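Local coordinates for protein peptidase, M20/M25/M40 family (Staphylococcus aureus, PDB 4EWT) that probably hydrolyses amide bonds of N-acylated amino acids or related substrates, as a two-manganese amidohydrolase of the M20 peptidase family, at residues D296-V310 with S332-F346. Residues are numbered along the deposited sequence; the frame is centred on the assembly and turned at random.
Sequences DYPALYNDPEFTEYV and SEDFAYYAKERPSAF
Phe346 N donates to Asn302 OD1 at 2.8 Å, and Asn302 ND2 answers with a bond of 3.0 Å to Phe346 O, so one side-chain amide grips both polar backbone atoms of a single residue. The two bonds differ in shape: Phe346 O lies close to the amide plane of Asn302, whereas Phe346 N sits above the carbonyl plane, 38° out of it. Having CG beside its own backbone N (chi1 -85°) brings the amide to strand 344-350; ND2 also reaches Arg177 O, which further restrains its rotation. Next along the chain, Asp303 N meets Ser344 O at 2.9 Å, and Asp303 OD1 caps the following helix by accepting from Phe306 N. The Phe306 ring turns its edge to the peptide between Ser344 and Ala345.

Leu300 shows how one side chain can fill a junction: CD1 touches Phe346 CD2 at 3.6 Å and the CG of Glu333, CD2 faces the ring edge of Phe335, and CB meets Ala336. Beyond it, Pro298 CD lies over a face of Tyr337, 3.7 Å from the ring centroid, while Asp334 CB covers a face of Tyr297 in the same CH-pi manner. Water 3 donates to Ala299 O and Ala336 O, each 2.8 Å from the water oxygen, and accepts from Tyr301 N.

Glu333 OE2 accepts from Phe335 N, a capping bond at the turn into helix 335-341, and pairs with Arg76; its side chain lies about 4 Å from a bound manganese ion, as a second-shell neighbour. The contact thus seats strand 300-302, bonded to strand 179-193, against strand 344-350 of the mixed sheet, beside the two-metal site of the M20 catalytic domain.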
loop_
_atom_site.group_PDB
_atom_site.type_symbol
_atom_site.label_atom_id
_atom_site.label_comp_id
_atom_site.label_asym_id
_atom_site.label_seq_id
_atom_site.Cartn_x
_atom_site.Cartn_y
_atom_site.Cartn_z
ATOM N N ASP A 296 2.437 -20.699 -19.762
ATOM C CA ASP A 296 2.878 -20.487 -21.112
ATOM C C ASP A 296 4.290 -21.068 -21.121
ATOM O O ASP A 296 4.594 -21.878 -20.256
ATOM C CB ASP A 296 2.923 -18.983 -21.379
ATOM C CG ASP A 296 3.169 -18.673 -22.799
ATOM O OD1 ASP A 296 2.345 -19.090 -23.645
ATOM O OD2 ASP A 296 4.197 -18.027 -23.063
ATOM N N TYR A 297 5.155 -20.668 -22.053
ATOM C CA TYR A 297 6.424 -21.355 -22.293
ATOM C C TYR A 297 7.098 -21.747 -20.974
ATOM O O TYR A 297 7.103 -20.965 -20.024
ATOM C CB TYR A 297 7.387 -20.528 -23.169
ATOM C CG TYR A 297 6.882 -20.126 -24.554
ATOM C CD1 TYR A 297 5.710 -20.667 -25.095
ATOM C CD2 TYR A 297 7.596 -19.215 -25.336
ATOM C CE1 TYR A 297 5.258 -20.296 -26.365
ATOM C CE2 TYR A 297 7.152 -18.831 -26.605
ATOM C CZ TYR A 297 5.986 -19.375 -27.115
ATOM O OH TYR A 297 5.539 -19.002 -28.372
ATOM N N PRO A 298 7.635 -22.978 -20.893
ATOM C CA PRO A 298 8.431 -23.314 -19.708
ATOM C C PRO A 298 9.798 -22.622 -19.759
ATOM O O PRO A 298 10.209 -22.143 -20.824
ATOM C CB PRO A 298 8.593 -24.844 -19.809
ATOM C CG PRO A 298 8.395 -25.165 -21.261
ATOM C CD PRO A 298 7.415 -24.138 -21.776
ATOM N N ALA A 299 10.483 -22.547 -18.622
ATOM C CA ALA A 299 11.881 -22.119 -18.593
ATOM C C ALA A 299 12.752 -23.040 -19.451
ATOM O O ALA A 299 12.517 -24.248 -19.525
ATOM C CB ALA A 299 12.394 -22.091 -17.167
ATOM N N LEU A 300 13.760 -22.466 -20.100
ATOM C CA LEU A 300 14.610 -23.247 -20.985
ATOM C C LEU A 300 15.730 -23.870 -20.167
ATOM O O LEU A 300 16.568 -23.163 -19.592
ATOM C CB LEU A 300 15.180 -22.373 -22.091
ATOM C CG LEU A 300 15.563 -23.047 -23.402
ATOM C CD1 LEU A 300 15.892 -21.944 -24.393
ATOM C CD2 LEU A 300 16.726 -24.004 -23.243
ATOM N N TYR A 301 15.719 -25.194 -20.108
ATOM C CA TYR A 301 16.693 -25.935 -19.328
ATOM C C TYR A 301 17.737 -26.564 -20.246
ATOM O O TYR A 301 17.431 -27.477 -21.007
ATOM C CB TYR A 301 15.985 -27.013 -18.491
ATOM C CG TYR A 301 16.921 -27.718 -17.548
ATOM C CD1 TYR A 301 17.385 -27.070 -16.397
ATOM C CD2 TYR A 301 17.353 -29.018 -17.800
ATOM C CE1 TYR A 301 18.244 -27.697 -15.524
ATOM C CE2 TYR A 301 18.223 -29.658 -16.925
ATOM C CZ TYR A 301 18.668 -28.981 -15.788
ATOM O OH TYR A 301 19.527 -29.581 -14.904
ATOM N N ASN A 302 18.960 -26.052 -20.197
ATOM C CA ASN A 302 20.050 -26.664 -20.923
ATOM C C ASN A 302 20.558 -27.875 -20.158
ATOM O O ASN A 302 21.115 -27.736 -19.066
ATOM C CB ASN A 302 21.177 -25.667 -21.180
ATOM C CG ASN A 302 20.945 -24.833 -22.428
ATOM O OD1 ASN A 302 20.043 -25.103 -23.218
ATOM N ND2 ASN A 302 21.758 -23.812 -22.604
ATOM N N ASP A 303 20.329 -29.057 -20.723
ATOM C CA ASP A 303 20.834 -30.303 -20.153
ATOM C C ASP A 303 22.330 -30.178 -19.860
ATOM O O ASP A 303 23.105 -29.893 -20.763
ATOM C CB ASP A 303 20.579 -31.477 -21.086
ATOM C CG ASP A 303 21.108 -32.791 -20.519
ATOM O OD1 ASP A 303 22.097 -33.322 -21.068
ATOM O OD2 ASP A 303 20.555 -33.267 -19.507
ATOM N N PRO A 304 22.729 -30.355 -18.583
ATOM C CA PRO A 304 24.128 -30.154 -18.179
ATOM C C PRO A 304 25.137 -31.059 -18.905
ATOM O O PRO A 304 26.179 -30.567 -19.327
ATOM C CB PRO A 304 24.100 -30.439 -16.674
ATOM C CG PRO A 304 22.716 -30.063 -16.269
ATOM C CD PRO A 304 21.864 -30.577 -17.408
ATOM N N GLU A 305 24.825 -32.350 -19.051
ATOM C CA GLU A 305 25.698 -33.305 -19.767
ATOM C C GLU A 305 25.912 -32.879 -21.219
ATOM O O GLU A 305 27.050 -32.725 -21.672
ATOM C CB GLU A 305 25.118 -34.731 -19.749
ATOM C CG GLU A 305 25.107 -35.420 -18.391
ATOM C CD GLU A 305 24.297 -36.713 -18.395
ATOM O OE1 GLU A 305 23.245 -36.751 -17.709
ATOM O OE2 GLU A 305 24.704 -37.681 -19.085
ATOM N N PHE A 306 24.810 -32.682 -21.938
ATOM C CA PHE A 306 24.887 -32.346 -23.355
ATOM C C PHE A 306 25.514 -30.971 -23.579
ATOM O O PHE A 306 26.380 -30.834 -24.438
ATOM C CB PHE A 306 23.513 -32.461 -24.028
ATOM C CG PHE A 306 23.539 -32.230 -25.516
ATOM C CD1 PHE A 306 24.317 -33.026 -26.347
ATOM C CD2 PHE A 306 22.771 -31.221 -26.084
ATOM C CE1 PHE A 306 24.342 -32.819 -27.718
ATOM C CE2 PHE A 306 22.785 -31.005 -27.456
ATOM C CZ PHE A 306 23.572 -31.804 -28.277
ATOM N N THR A 307 25.108 -29.974 -22.794
ATOM C CA THR A 307 25.635 -28.609 -22.947
ATOM C C THR A 307 27.132 -28.552 -22.719
ATOM O O THR A 307 27.837 -27.849 -23.444
ATOM C CB THR A 307 24.945 -27.593 -22.011
ATOM O OG1 THR A 307 23.537 -27.607 -22.246
ATOM C CG2 THR A 307 25.474 -26.178 -22.247
ATOM N N GLU A 308 27.620 -29.281 -21.716
ATOM C CA GLU A 308 29.060 -29.315 -21.452
ATOM C C GLU A 308 29.794 -30.051 -22.558
ATOM O O GLU A 308 30.878 -29.630 -22.977
ATOM C CB GLU A 308 29.383 -29.938 -20.090
ATOM C CG GLU A 308 30.580 -29.279 -19.401
ATOM C CD GLU A 308 30.276 -27.855 -18.929
ATOM O OE1 GLU A 308 31.018 -26.916 -19.305
ATOM O OE2 GLU A 308 29.289 -27.672 -18.187
ATOM N N TYR A 309 29.202 -31.142 -23.039
ATOM C CA TYR A 309 29.726 -31.813 -24.218
ATOM C C TYR A 309 29.880 -30.825 -25.378
ATOM O O TYR A 309 30.903 -30.821 -26.054
ATOM C CB TYR A 309 28.839 -32.997 -24.629
ATOM C CG TYR A 309 29.105 -33.454 -26.040
ATOM C CD1 TYR A 309 30.143 -34.342 -26.316
ATOM C CD2 TYR A 309 28.341 -32.975 -27.104
ATOM C CE1 TYR A 309 30.405 -34.748 -27.605
ATOM C CE2 TYR A 309 28.596 -33.377 -28.403
ATOM C CZ TYR A 309 29.630 -34.265 -28.641
ATOM O OH TYR A 309 29.902 -34.669 -29.916
ATOM N N VAL A 310 28.863 -29.984 -25.593
ATOM C CA VAL A 310 28.867 -29.029 -26.705
ATOM C C VAL A 310 30.014 -28.023 -26.584
ATOM O O VAL A 310 30.738 -27.771 -27.552
ATOM C CB VAL A 310 27.494 -28.309 -26.863
ATOM C CG1 VAL A 310 27.612 -27.084 -27.762
ATOM C CG2 VAL A 310 26.445 -29.273 -27.401
ATOM N N SER A 332 11.669 -15.251 -22.968
ATOM C CA SER A 332 11.250 -16.638 -23.016
ATOM C C SER A 332 11.441 -17.115 -24.450
ATOM O O SER A 332 11.553 -16.304 -25.378
ATOM C CB SER A 332 9.805 -16.815 -22.528
ATOM O OG SER A 332 8.914 -16.845 -23.631
ATOM N N GLU A 333 11.509 -18.428 -24.624
ATOM C CA GLU A 333 11.903 -19.024 -25.879
ATOM C C GLU A 333 11.200 -20.374 -25.959
ATOM O O GLU A 333 11.273 -21.165 -25.009
ATOM C CB GLU A 333 13.436 -19.168 -25.892
ATOM C CG GLU A 333 14.023 -20.091 -26.937
ATOM C CD GLU A 333 13.730 -19.660 -28.348
ATOM O OE1 GLU A 333 14.065 -18.506 -28.691
ATOM O OE2 GLU A 333 13.162 -20.476 -29.106
ATOM N N ASP A 334 10.519 -20.651 -27.070
ATOM C CA ASP A 334 9.784 -21.915 -27.155
ATOM C C ASP A 334 10.631 -23.150 -27.465
ATOM O O ASP A 334 10.141 -24.278 -27.399
ATOM C CB ASP A 334 8.483 -21.804 -27.976
ATOM C CG ASP A 334 8.628 -22.251 -29.419
ATOM O OD1 ASP A 334 9.762 -22.364 -29.930
ATOM O OD2 ASP A 334 7.567 -22.482 -30.049
ATOM N N PHE A 335 11.914 -22.933 -27.739
ATOM C CA PHE A 335 12.894 -24.021 -27.741
ATOM C C PHE A 335 12.804 -24.808 -26.435
ATOM O O PHE A 335 13.149 -25.991 -26.390
ATOM C CB PHE A 335 14.317 -23.482 -27.922
ATOM C CG PHE A 335 15.359 -24.556 -28.077
ATOM C CD1 PHE A 335 15.691 -25.040 -29.340
ATOM C CD2 PHE A 335 16.022 -25.077 -26.959
ATOM C CE1 PHE A 335 16.645 -26.028 -29.501
ATOM C CE2 PHE A 335 16.981 -26.064 -27.102
ATOM C CZ PHE A 335 17.298 -26.550 -28.385
ATOM N N ALA A 336 12.336 -24.140 -25.380
ATOM C CA ALA A 336 12.212 -24.759 -24.059
ATOM C C ALA A 336 11.348 -26.014 -24.071
ATOM O O ALA A 336 11.541 -26.903 -23.244
ATOM C CB ALA A 336 11.676 -23.763 -23.064
ATOM N N TYR A 337 10.388 -26.067 -24.991
ATOM C CA TYR A 337 9.571 -27.260 -25.208
ATOM C C TYR A 337 10.380 -28.457 -25.701
ATOM O O TYR A 337 10.160 -29.567 -25.226
ATOM C CB TYR A 337 8.415 -26.978 -26.173
ATOM C CG TYR A 337 7.258 -26.221 -25.548
ATOM C CD1 TYR A 337 6.520 -26.773 -24.503
ATOM C CD2 TYR A 337 6.889 -24.965 -26.024
ATOM C CE1 TYR A 337 5.451 -26.077 -23.934
ATOM C CE2 TYR A 337 5.832 -24.270 -25.478
ATOM C CZ TYR A 337 5.120 -24.826 -24.432
ATOM O OH TYR A 337 4.074 -24.124 -23.896
ATOM N N TYR A 338 11.309 -28.242 -26.640
ATOM C CA TYR A 338 12.244 -29.304 -27.043
ATOM C C TYR A 338 13.080 -29.729 -25.851
ATOM O O TYR A 338 13.262 -30.920 -25.597
ATOM C CB TYR A 338 13.211 -28.846 -28.150
ATOM C CG TYR A 338 12.544 -28.291 -29.368
ATOM C CD1 TYR A 338 11.830 -29.121 -30.229
ATOM C CD2 TYR A 338 12.635 -26.941 -29.673
ATOM C CE1 TYR A 338 11.211 -28.621 -31.337
ATOM C CE2 TYR A 338 12.019 -26.429 -30.790
ATOM C CZ TYR A 338 11.306 -27.281 -31.621
ATOM O OH TYR A 338 10.680 -26.794 -32.743
ATOM N N ALA A 339 13.580 -28.729 -25.125
ATOM C CA ALA A 339 14.513 -28.944 -24.032
ATOM C C ALA A 339 13.891 -29.730 -22.874
ATOM O O ALA A 339 14.602 -30.207 -21.997
ATOM C CB ALA A 339 15.074 -27.617 -23.559
ATOM N N LYS A 340 12.569 -29.874 -22.899
ATOM C CA LYS A 340 11.833 -30.596 -21.865
ATOM C C LYS A 340 11.453 -32.019 -22.313
ATOM O O LYS A 340 11.145 -32.874 -21.477
ATOM C CB LYS A 340 10.593 -29.793 -21.456
ATOM C CG LYS A 340 10.065 -30.092 -20.063
ATOM C CD LYS A 340 9.038 -29.047 -19.606
ATOM C CE LYS A 340 7.900 -28.873 -20.624
ATOM N NZ LYS A 340 6.967 -30.036 -20.654
ATOM N N GLU A 341 11.479 -32.266 -23.624
ATOM C CA GLU A 341 11.225 -33.604 -24.173
ATOM C C GLU A 341 12.512 -34.397 -24.374
ATOM O O GLU A 341 12.520 -35.614 -24.225
ATOM C CB GLU A 341 10.465 -33.544 -25.508
ATOM C CG GLU A 341 9.037 -32.997 -25.446
ATOM C CD GLU A 341 8.066 -33.892 -24.675
ATOM O OE1 GLU A 341 8.319 -35.110 -24.568
ATOM O OE2 GLU A 341 7.039 -33.376 -24.182
ATOM N N ARG A 342 13.587 -33.712 -24.748
ATOM C CA ARG A 342 14.885 -34.354 -24.932
ATOM C C ARG A 342 15.959 -33.526 -24.244
ATOM O O ARG A 342 15.776 -32.330 -24.048
ATOM C CB ARG A 342 15.222 -34.504 -26.434
ATOM C CG ARG A 342 14.164 -35.193 -27.288
ATOM C CD ARG A 342 14.037 -36.690 -26.994
ATOM N NE ARG A 342 13.234 -37.363 -28.015
ATOM C CZ ARG A 342 11.922 -37.589 -27.934
ATOM N NH1 ARG A 342 11.228 -37.215 -26.869
ATOM N NH2 ARG A 342 11.299 -38.197 -28.928
ATOM N N PRO A 343 17.090 -34.152 -23.881
ATOM C CA PRO A 343 18.221 -33.362 -23.405
ATOM C C PRO A 343 18.707 -32.441 -24.519
ATOM O O PRO A 343 18.968 -32.900 -25.644
ATOM C CB PRO A 343 19.281 -34.419 -23.067
ATOM C CG PRO A 343 18.851 -35.648 -23.753
ATOM C CD PRO A 343 17.371 -35.596 -23.853
ATOM N N SER A 344 18.785 -31.145 -24.229
ATOM C CA SER A 344 19.091 -30.175 -25.274
ATOM C C SER A 344 20.057 -29.106 -24.792
ATOM O O SER A 344 20.316 -28.985 -23.588
ATOM C CB SER A 344 17.808 -29.520 -25.791
ATOM O OG SER A 344 16.784 -30.481 -25.951
ATOM N N ALA A 345 20.593 -28.358 -25.757
ATOM C CA ALA A 345 21.433 -27.202 -25.500
ATOM C C ALA A 345 21.034 -26.090 -26.462
ATOM O O ALA A 345 20.984 -26.282 -27.682
ATOM C CB ALA A 345 22.893 -27.550 -25.673
ATOM N N PHE A 346 20.719 -24.934 -25.899
ATOM C CA PHE A 346 20.416 -23.750 -26.685
ATOM C C PHE A 346 21.577 -22.823 -26.440
ATOM O O PHE A 346 21.823 -22.429 -25.302
ATOM C CB PHE A 346 19.100 -23.138 -26.205
ATOM C CG PHE A 346 18.528 -22.079 -27.117
ATOM C CD1 PHE A 346 18.094 -22.396 -28.410
ATOM C CD2 PHE A 346 18.387 -20.774 -26.671
ATOM C CE1 PHE A 346 17.535 -21.411 -29.241
ATOM C CE2 PHE A 346 17.820 -19.781 -27.493
ATOM C CZ PHE A 346 17.398 -20.107 -28.775
HETATM O O HOH W 1 3.183 -24.561 -21.339
HETATM O O HOH W 2 11.889 -20.192 -22.275
HETATM O O HOH W 3 13.109 -26.542 -20.968
HETATM O O HOH W 4 17.036 -30.315 -21.900
#